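Local coordinates for Serine/threonine-protein kinase Tel1 (Chaetomium thermophilum, PDB 6SKY), which probably phosphorylates serine and threonine residues of target proteins in checkpoint signalling after DNA damage, using ATP as the phosphate donor, at residues I1843-I1846 against L1847-T1851; A1874-A1877 against A1878-G1882; V1886-L1889 against F1890-A1894. One frame throughout, in Å; residues are numbered along the deposited sequence.

The three contacts are local ones on three helices that come one after another in the chain and pack together. Interactions 1 and 2 have their centres about 14 Å apart, with Ile1843 CD1 lying 3.8 Å from Ala1878 CA. Interactions 1 and 3, about 13 Å apart, join where Leu1847 CD2 reaches to 3.9 Å from Phe1890 CZ. Interactions 2 and 3 are closer, about 10 Å between centres, and Ala1875 CB meets Phe1890 CB at 3.8 Å. Phe1890 is thus common ground for all three helices. The group lies away from the nucleotide pocket and the magnesium ion, although interaction 3 also packs against helix 2732-2755 of the kinase region.

Interaction 1: I1843-I1846 against L1847-T1851; sequences INTI and LYLRT
Leu1847 turns CG away from its own carbonyl carbon (chi1 -74°), which lays the side chain back along the preceding turn, with CG 3.5 Å from Ile1843 O. Leu1849, two residues on, has nearly the same first torsion, CG again anti to the carbonyl carbon, and its CG stands 3.5 Å from Thr1845 O. Both belong to the i to i+4 pattern of an alpha-helix, here the last turns of helix 1836-1849 in an alpha-solenoid protein. The backbone carries most of the contact: Leu1847 N bonds to Ile1843 O at 3.0 Å, and Tyr1848, Leu1849 and Arg1850 likewise donate to Asn1844, Thr1845 and Ile1846. The last of these bonds, Arg1850 N to Ile1846 O, is the least straight, at 145° about the hydrogen.

Tyr1848 does the reverse of the leucines. Its CG lies opposite the backbone N, so that only CB stays near the earlier turn, 3.5 Å from Asn1844 O, while the ring leads outward. There it meets Phe1800 edge-to-face and Tyr1660 with the planes nearly perpendicular, and its hydroxyl is hydrogen-bonded to Ser1670 OG, so the hydroxyl end is anchored as well as the ring being packed against two other aromatic rings. Thr1845 OG1 is bonded back to Leu1841 O; its methyl CG2 is only loosely near Leu1849 CD1. At the end of the segment Tyr1848 O accepts two bonds from Thr1851, one from the backbone N and one from the hydroxyl OG1, the latter 2.9 Å long.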
loop_
_atom_site.group_PDB
_atom_site.type_symbol
_atom_site.label_atom_id
_atom_site.label_comp_id
_atom_site.label_asym_id
_atom_site.label_seq_id
_atom_site.Cartn_x
_atom_site.Cartn_y
_atom_site.Cartn_z
ATOM N N ILE A 1843 49.082 -6.269 0.514
ATOM C CA ILE A 1843 47.919 -6.376 1.385
ATOM C C ILE A 1843 47.865 -7.741 2.055
ATOM O O ILE A 1843 47.561 -7.849 3.249
ATOM C CB ILE A 1843 46.644 -6.083 0.583
ATOM C CG1 ILE A 1843 46.592 -4.603 0.235
ATOM C CG2 ILE A 1843 45.433 -6.485 1.358
ATOM C CD1 ILE A 1843 45.834 -4.326 -1.007
ATOM N N ASN A 1844 48.170 -8.802 1.311
ATOM C CA ASN A 1844 48.175 -10.130 1.909
ATOM C C ASN A 1844 49.285 -10.292 2.935
ATOM O O ASN A 1844 49.113 -11.022 3.910
ATOM C CB ASN A 1844 48.296 -11.189 0.831
ATOM C CG ASN A 1844 46.988 -11.478 0.175
ATOM O OD1 ASN A 1844 46.864 -11.432 -1.037
ATOM N ND2 ASN A 1844 45.991 -11.775 0.978
ATOM N N THR A 1845 50.415 -9.615 2.756
ATOM C CA THR A 1845 51.448 -9.663 3.784
ATOM C C THR A 1845 50.998 -8.966 5.058
ATOM O O THR A 1845 51.245 -9.462 6.160
ATOM C CB THR A 1845 52.735 -9.034 3.273
ATOM O OG1 THR A 1845 53.122 -9.677 2.060
ATOM C CG2 THR A 1845 53.832 -9.208 4.281
ATOM N N ILE A 1846 50.355 -7.806 4.933
ATOM C CA ILE A 1846 49.825 -7.123 6.113
ATOM C C ILE A 1846 48.826 -8.013 6.840
ATOM O O ILE A 1846 48.862 -8.154 8.071
ATOM C CB ILE A 1846 49.190 -5.784 5.714
ATOM C CG1 ILE A 1846 50.242 -4.827 5.176
ATOM C CG2 ILE A 1846 48.497 -5.163 6.886
ATOM C CD1 ILE A 1846 49.669 -3.537 4.695
ATOM N N LEU A 1847 47.918 -8.632 6.089
ATOM C CA LEU A 1847 46.951 -9.534 6.698
ATOM C C LEU A 1847 47.640 -10.680 7.418
ATOM O O LEU A 1847 47.267 -11.033 8.537
ATOM C CB LEU A 1847 46.002 -10.078 5.642
ATOM C CG LEU A 1847 44.932 -9.158 5.094
ATOM C CD1 LEU A 1847 44.108 -9.934 4.120
ATOM C CD2 LEU A 1847 44.092 -8.660 6.219
ATOM N N TYR A 1848 48.639 -11.290 6.786
ATOM C CA TYR A 1848 49.326 -12.408 7.417
ATOM C C TYR A 1848 50.027 -11.979 8.692
ATOM O O TYR A 1848 50.041 -12.719 9.676
ATOM C CB TYR A 1848 50.324 -13.031 6.451
ATOM C CG TYR A 1848 51.155 -14.115 7.072
ATOM C CD1 TYR A 1848 50.632 -15.369 7.278
ATOM C CD2 TYR A 1848 52.461 -13.883 7.450
ATOM C CE1 TYR A 1848 51.373 -16.349 7.844
ATOM C CE2 TYR A 1848 53.207 -14.863 8.022
ATOM C CZ TYR A 1848 52.657 -16.095 8.214
ATOM O OH TYR A 1848 53.397 -17.090 8.781
ATOM N N LEU A 1849 50.624 -10.794 8.699
ATOM C CA LEU A 1849 51.296 -10.337 9.905
ATOM C C LEU A 1849 50.311 -10.056 11.024
ATOM O O LEU A 1849 50.674 -10.139 12.197
ATOM C CB LEU A 1849 52.122 -9.093 9.615
ATOM C CG LEU A 1849 53.444 -9.275 8.889
ATOM C CD1 LEU A 1849 53.982 -7.926 8.547
ATOM C CD2 LEU A 1849 54.413 -10.029 9.742
ATOM N N ARG A 1850 49.071 -9.711 10.690
ATOM C CA ARG A 1850 48.057 -9.540 11.726
ATOM C C ARG A 1850 47.707 -10.824 12.468
ATOM O O ARG A 1850 47.042 -10.748 13.498
ATOM C CB ARG A 1850 46.784 -8.969 11.129
ATOM C CG ARG A 1850 46.663 -7.482 11.229
ATOM C CD ARG A 1850 45.330 -7.070 10.676
ATOM N NE ARG A 1850 44.296 -8.032 11.036
ATOM C CZ ARG A 1850 43.526 -7.933 12.111
ATOM N NH1 ARG A 1850 43.672 -6.913 12.939
ATOM N NH2 ARG A 1850 42.612 -8.858 12.360
ATOM N N THR A 1851 48.105 -11.992 11.979
ATOM C CA THR A 1851 47.772 -13.247 12.635
ATOM C C THR A 1851 48.934 -13.848 13.404
ATOM O O THR A 1851 48.800 -14.951 13.931
ATOM C CB THR A 1851 47.271 -14.275 11.618
ATOM O OG1 THR A 1851 48.369 -14.752 10.842
ATOM C CG2 THR A 1851 46.261 -13.665 10.693
#

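Interaction 2: A1874-A1877 against A1878-G1882; sequences AAAA and ATRCG
Thr1879 and Ala1875 meet through a hydroxyl folded back onto the helix that carries it, helix 1871-1880 in the FAT region of this alpha-solenoid protein. With chi1 at -45°, the hydroxyl of Thr1879 lies beside its own backbone N and opposite its carbonyl carbon, and OG1 donates to Ala1875 O at 2.6 Å. The same oxygen takes the helical bond from Thr1879 N at 3.0 Å. The two donors arrive from opposite faces of the carbonyl plane, so this oxygen is gripped twice, and the hydroxyl bond helps to set the threonine's rotation.

Arg1880 also curls back, but by bending its chain at chi2 and chi3. This brings the guanidinium down flat over the previous turn, where Ala1877 CA sits 3.7 Å above the plane and over its centre. Ala1877 CB comes within 3.8 Å of NH1, and Ala1876 CB lies a little further off, 4.1 Å from NH2. So close an approach to the backbone is consistent with the short side chains of these two alanines. NH1 finds its polar partner in Leu1828 O.

The helix then stops in a Schellman motif. Cys1881 N still reaches Ala1877 O at 3.2 Å, whereas Gly1882 takes a positive phi of 82° and its N makes a weak bond to Thr1879 O, 3.4 Å long.

Around this C-terminal end of helix 1871-1880, helix 1836-1849 lies against Cys1881 and Arg1880 through Leu1839, and Lys1840 NZ is bonded to Cys1881 O. Thr1879 touches Tyr1884 of helix 1884-1898 and also packs on Ile1916 and Ile1920 of helix 1916-1923.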
loop_
_atom_site.group_PDB
_atom_site.type_symbol
_atom_site.label_atom_id
_atom_site.label_comp_id
_atom_site.label_asym_id
_atom_site.label_seq_id
_atom_site.Cartn_x
_atom_site.Cartn_y
_atom_site.Cartn_z
ATOM N N ALA A 1874 45.524 1.715 3.458
ATOM C CA ALA A 1874 45.394 0.295 3.169
ATOM C C ALA A 1874 43.969 -0.065 2.783
ATOM O O ALA A 1874 43.756 -0.904 1.904
ATOM C CB ALA A 1874 45.850 -0.523 4.368
ATOM N N ALA A 1875 42.978 0.563 3.416
ATOM C CA ALA A 1875 41.590 0.330 3.031
ATOM C C ALA A 1875 41.327 0.791 1.607
ATOM O O ALA A 1875 40.698 0.080 0.817
ATOM C CB ALA A 1875 40.656 1.042 3.998
ATOM N N ALA A 1876 41.793 1.992 1.262
ATOM C CA ALA A 1876 41.635 2.473 -0.108
ATOM C C ALA A 1876 42.333 1.555 -1.105
ATOM O O ALA A 1876 41.777 1.230 -2.161
ATOM C CB ALA A 1876 42.170 3.893 -0.219
ATOM N N ALA A 1877 43.548 1.118 -0.779
ATOM C CA ALA A 1877 44.291 0.223 -1.656
ATOM C C ALA A 1877 43.545 -1.079 -1.878
ATOM O O ALA A 1877 43.447 -1.560 -3.007
ATOM C CB ALA A 1877 45.669 -0.051 -1.070
ATOM N N ALA A 1878 43.017 -1.674 -0.810
ATOM C CA ALA A 1878 42.281 -2.921 -0.953
ATOM C C ALA A 1878 40.957 -2.727 -1.669
ATOM O O ALA A 1878 40.431 -3.681 -2.240
ATOM C CB ALA A 1878 42.053 -3.556 0.411
ATOM N N THR A 1879 40.400 -1.518 -1.645
ATOM C CA THR A 1879 39.221 -1.243 -2.455
ATOM C C THR A 1879 39.571 -1.153 -3.931
ATOM O O THR A 1879 38.769 -1.544 -4.781
ATOM C CB THR A 1879 38.556 0.048 -2.002
ATOM O OG1 THR A 1879 38.488 0.071 -0.578
ATOM C CG2 THR A 1879 37.161 0.126 -2.540
ATOM N N ARG A 1880 40.759 -0.636 -4.254
ATOM C CA ARG A 1880 41.200 -0.614 -5.646
ATOM C C ARG A 1880 41.416 -2.016 -6.205
ATOM O O ARG A 1880 41.166 -2.251 -7.389
ATOM C CB ARG A 1880 42.477 0.206 -5.772
ATOM C CG ARG A 1880 42.270 1.581 -6.342
ATOM C CD ARG A 1880 43.019 2.622 -5.550
ATOM N NE ARG A 1880 44.368 2.194 -5.214
ATOM C CZ ARG A 1880 45.101 2.754 -4.263
ATOM N NH1 ARG A 1880 46.319 2.309 -4.010
ATOM N NH2 ARG A 1880 44.612 3.759 -3.557
ATOM N N CYS A 1881 41.874 -2.952 -5.385
ATOM C CA CYS A 1881 42.166 -4.308 -5.824
ATOM C C CYS A 1881 40.950 -5.220 -5.820
ATOM O O CYS A 1881 41.072 -6.383 -6.208
ATOM C CB CYS A 1881 43.252 -4.918 -4.941
ATOM S SG CYS A 1881 44.801 -4.022 -4.951
ATOM N N GLY A 1882 39.792 -4.739 -5.380
ATOM C CA GLY A 1882 38.597 -5.553 -5.387
ATOM C C GLY A 1882 38.445 -6.493 -4.218
ATOM O O GLY A 1882 37.712 -7.477 -4.325
#

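Interaction 3: V1886-L1889 against F1890-A1894; sequences VALL and FAELA
Val1886 and Phe1890 lie side by side on one flank of helix 1884-1898, their side chains pointing the same way. The touching branch of the valine is CG1, which stands opposite its backbone N and comes within 3.5 Å of Phe1890 CE2; Phe1890 CD2 is next, 4.0 Å from the same methyl, with CZ at about the same range. Phe1890 carries its ring back toward the preceding turn because CG sits opposite its own carbonyl carbon (chi1 -75°). The start of the ring therefore rides close to the backbone, with CD2 3.4 Å from Val1886 O, a carbonyl that approaches the ring obliquely. That oxygen is already taken by Phe1890 N at 3.0 Å, in an ordinary i to i+4 alpha-helical bond with 163° at the hydrogen.

A second pair, Leu1888 and Glu1892, sits two residues further along the helix, on a different flank. Their backbones are joined by Glu1892 N to Leu1888 O, and at their ends Leu1888 CD1 lies 4.3 Å from Glu1892 OE2, no more than a loose van der Waals approach of a methyl to a carboxylate oxygen. The glutamate's business is elsewhere: bent at chi2, it presents OE2 to Arg2739 in a salt bridge, with a further weak bond from Ile2810 N, both in the kinase region. Leu1893 completes the set, its CG 3.3 Å from Leu1889 O.

The helix is wedged among four others: Phe1890 rests on Met1871 of helix 1871-1880 and on Ile1846 of helix 1836-1849, while Leu1888 and Ala1891 meet Phe1921 and Leu1917 of helix 1916-1923. Leu1889 packs on Pro2732 and Trp2735, and Leu1888 on Phe2736, all from helix 2732-2755, so that helix 1884-1898 joins the FAT helices to the kinase region.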
loop_
_atom_site.group_PDB
_atom_site.type_symbol
_atom_site.label_atom_id
_atom_site.label_comp_id
_atom_site.label_asym_id
_atom_site.label_seq_id
_atom_site.Cartn_x
_atom_site.Cartn_y
_atom_site.Cartn_z
ATOM N N VAL A 1886 38.307 -7.404 3.049
ATOM C CA VAL A 1886 39.579 -6.923 3.573
ATOM C C VAL A 1886 39.540 -5.414 3.747
ATOM O O VAL A 1886 40.031 -4.874 4.744
ATOM C CB VAL A 1886 40.722 -7.365 2.645
ATOM C CG1 VAL A 1886 42.031 -6.933 3.188
ATOM C CG2 VAL A 1886 40.705 -8.853 2.470
ATOM N N ALA A 1887 38.937 -4.711 2.792
ATOM C CA ALA A 1887 38.830 -3.261 2.883
ATOM C C ALA A 1887 37.966 -2.840 4.058
ATOM O O ALA A 1887 38.268 -1.856 4.734
ATOM C CB ALA A 1887 38.265 -2.701 1.587
ATOM N N LEU A 1888 36.884 -3.572 4.320
ATOM C CA LEU A 1888 36.038 -3.255 5.464
ATOM C C LEU A 1888 36.765 -3.496 6.778
ATOM O O LEU A 1888 36.652 -2.693 7.711
ATOM C CB LEU A 1888 34.757 -4.074 5.400
ATOM C CG LEU A 1888 33.721 -3.844 6.489
ATOM C CD1 LEU A 1888 33.330 -2.402 6.554
ATOM C CD2 LEU A 1888 32.527 -4.679 6.206
ATOM N N LEU A 1889 37.519 -4.587 6.878
ATOM C CA LEU A 1889 38.307 -4.812 8.084
ATOM C C LEU A 1889 39.321 -3.695 8.306
ATOM O O LEU A 1889 39.491 -3.212 9.433
ATOM C CB LEU A 1889 38.999 -6.165 8.003
ATOM C CG LEU A 1889 39.960 -6.535 9.127
ATOM C CD1 LEU A 1889 39.262 -6.617 10.447
ATOM C CD2 LEU A 1889 40.596 -7.841 8.811
ATOM N N PHE A 1890 40.000 -3.260 7.246
ATOM C CA PHE A 1890 40.954 -2.166 7.393
ATOM C C PHE A 1890 40.261 -0.867 7.767
ATOM O O PHE A 1890 40.797 -0.081 8.547
ATOM C CB PHE A 1890 41.748 -1.980 6.110
ATOM C CG PHE A 1890 42.796 -3.012 5.893
ATOM C CD1 PHE A 1890 43.438 -3.593 6.952
ATOM C CD2 PHE A 1890 43.138 -3.400 4.621
ATOM C CE1 PHE A 1890 44.398 -4.540 6.744
ATOM C CE2 PHE A 1890 44.097 -4.339 4.413
ATOM C CZ PHE A 1890 44.726 -4.910 5.472
ATOM N N ALA A 1891 39.074 -0.618 7.219
ATOM C CA ALA A 1891 38.344 0.595 7.561
ATOM C C ALA A 1891 37.939 0.605 9.025
ATOM O O ALA A 1891 37.950 1.654 9.676
ATOM C CB ALA A 1891 37.117 0.730 6.668
ATOM N N GLU A 1892 37.589 -0.557 9.569
ATOM C CA GLU A 1892 37.255 -0.620 10.985
ATOM C C GLU A 1892 38.481 -0.416 11.863
ATOM O O GLU A 1892 38.405 0.267 12.890
ATOM C CB GLU A 1892 36.580 -1.942 11.295
ATOM C CG GLU A 1892 35.329 -2.122 10.499
ATOM C CD GLU A 1892 34.177 -2.562 11.341
ATOM O OE1 GLU A 1892 34.395 -2.817 12.542
ATOM O OE2 GLU A 1892 33.052 -2.652 10.809
ATOM N N LEU A 1893 39.619 -0.995 11.485
ATOM C CA LEU A 1893 40.847 -0.724 12.230
ATOM C C LEU A 1893 41.210 0.758 12.185
ATOM O O LEU A 1893 41.661 1.327 13.184
ATOM C CB LEU A 1893 41.988 -1.575 11.690
ATOM C CG LEU A 1893 41.787 -3.080 11.799
ATOM C CD1 LEU A 1893 42.958 -3.803 11.215
ATOM C CD2 LEU A 1893 41.612 -3.465 13.225
ATOM N N ALA A 1894 40.999 1.407 11.043
ATOM C CA ALA A 1894 41.254 2.839 10.948
ATOM C C ALA A 1894 40.339 3.630 11.873
ATOM O O ALA A 1894 40.787 4.532 12.593
ATOM C CB ALA A 1894 41.076 3.301 9.508
#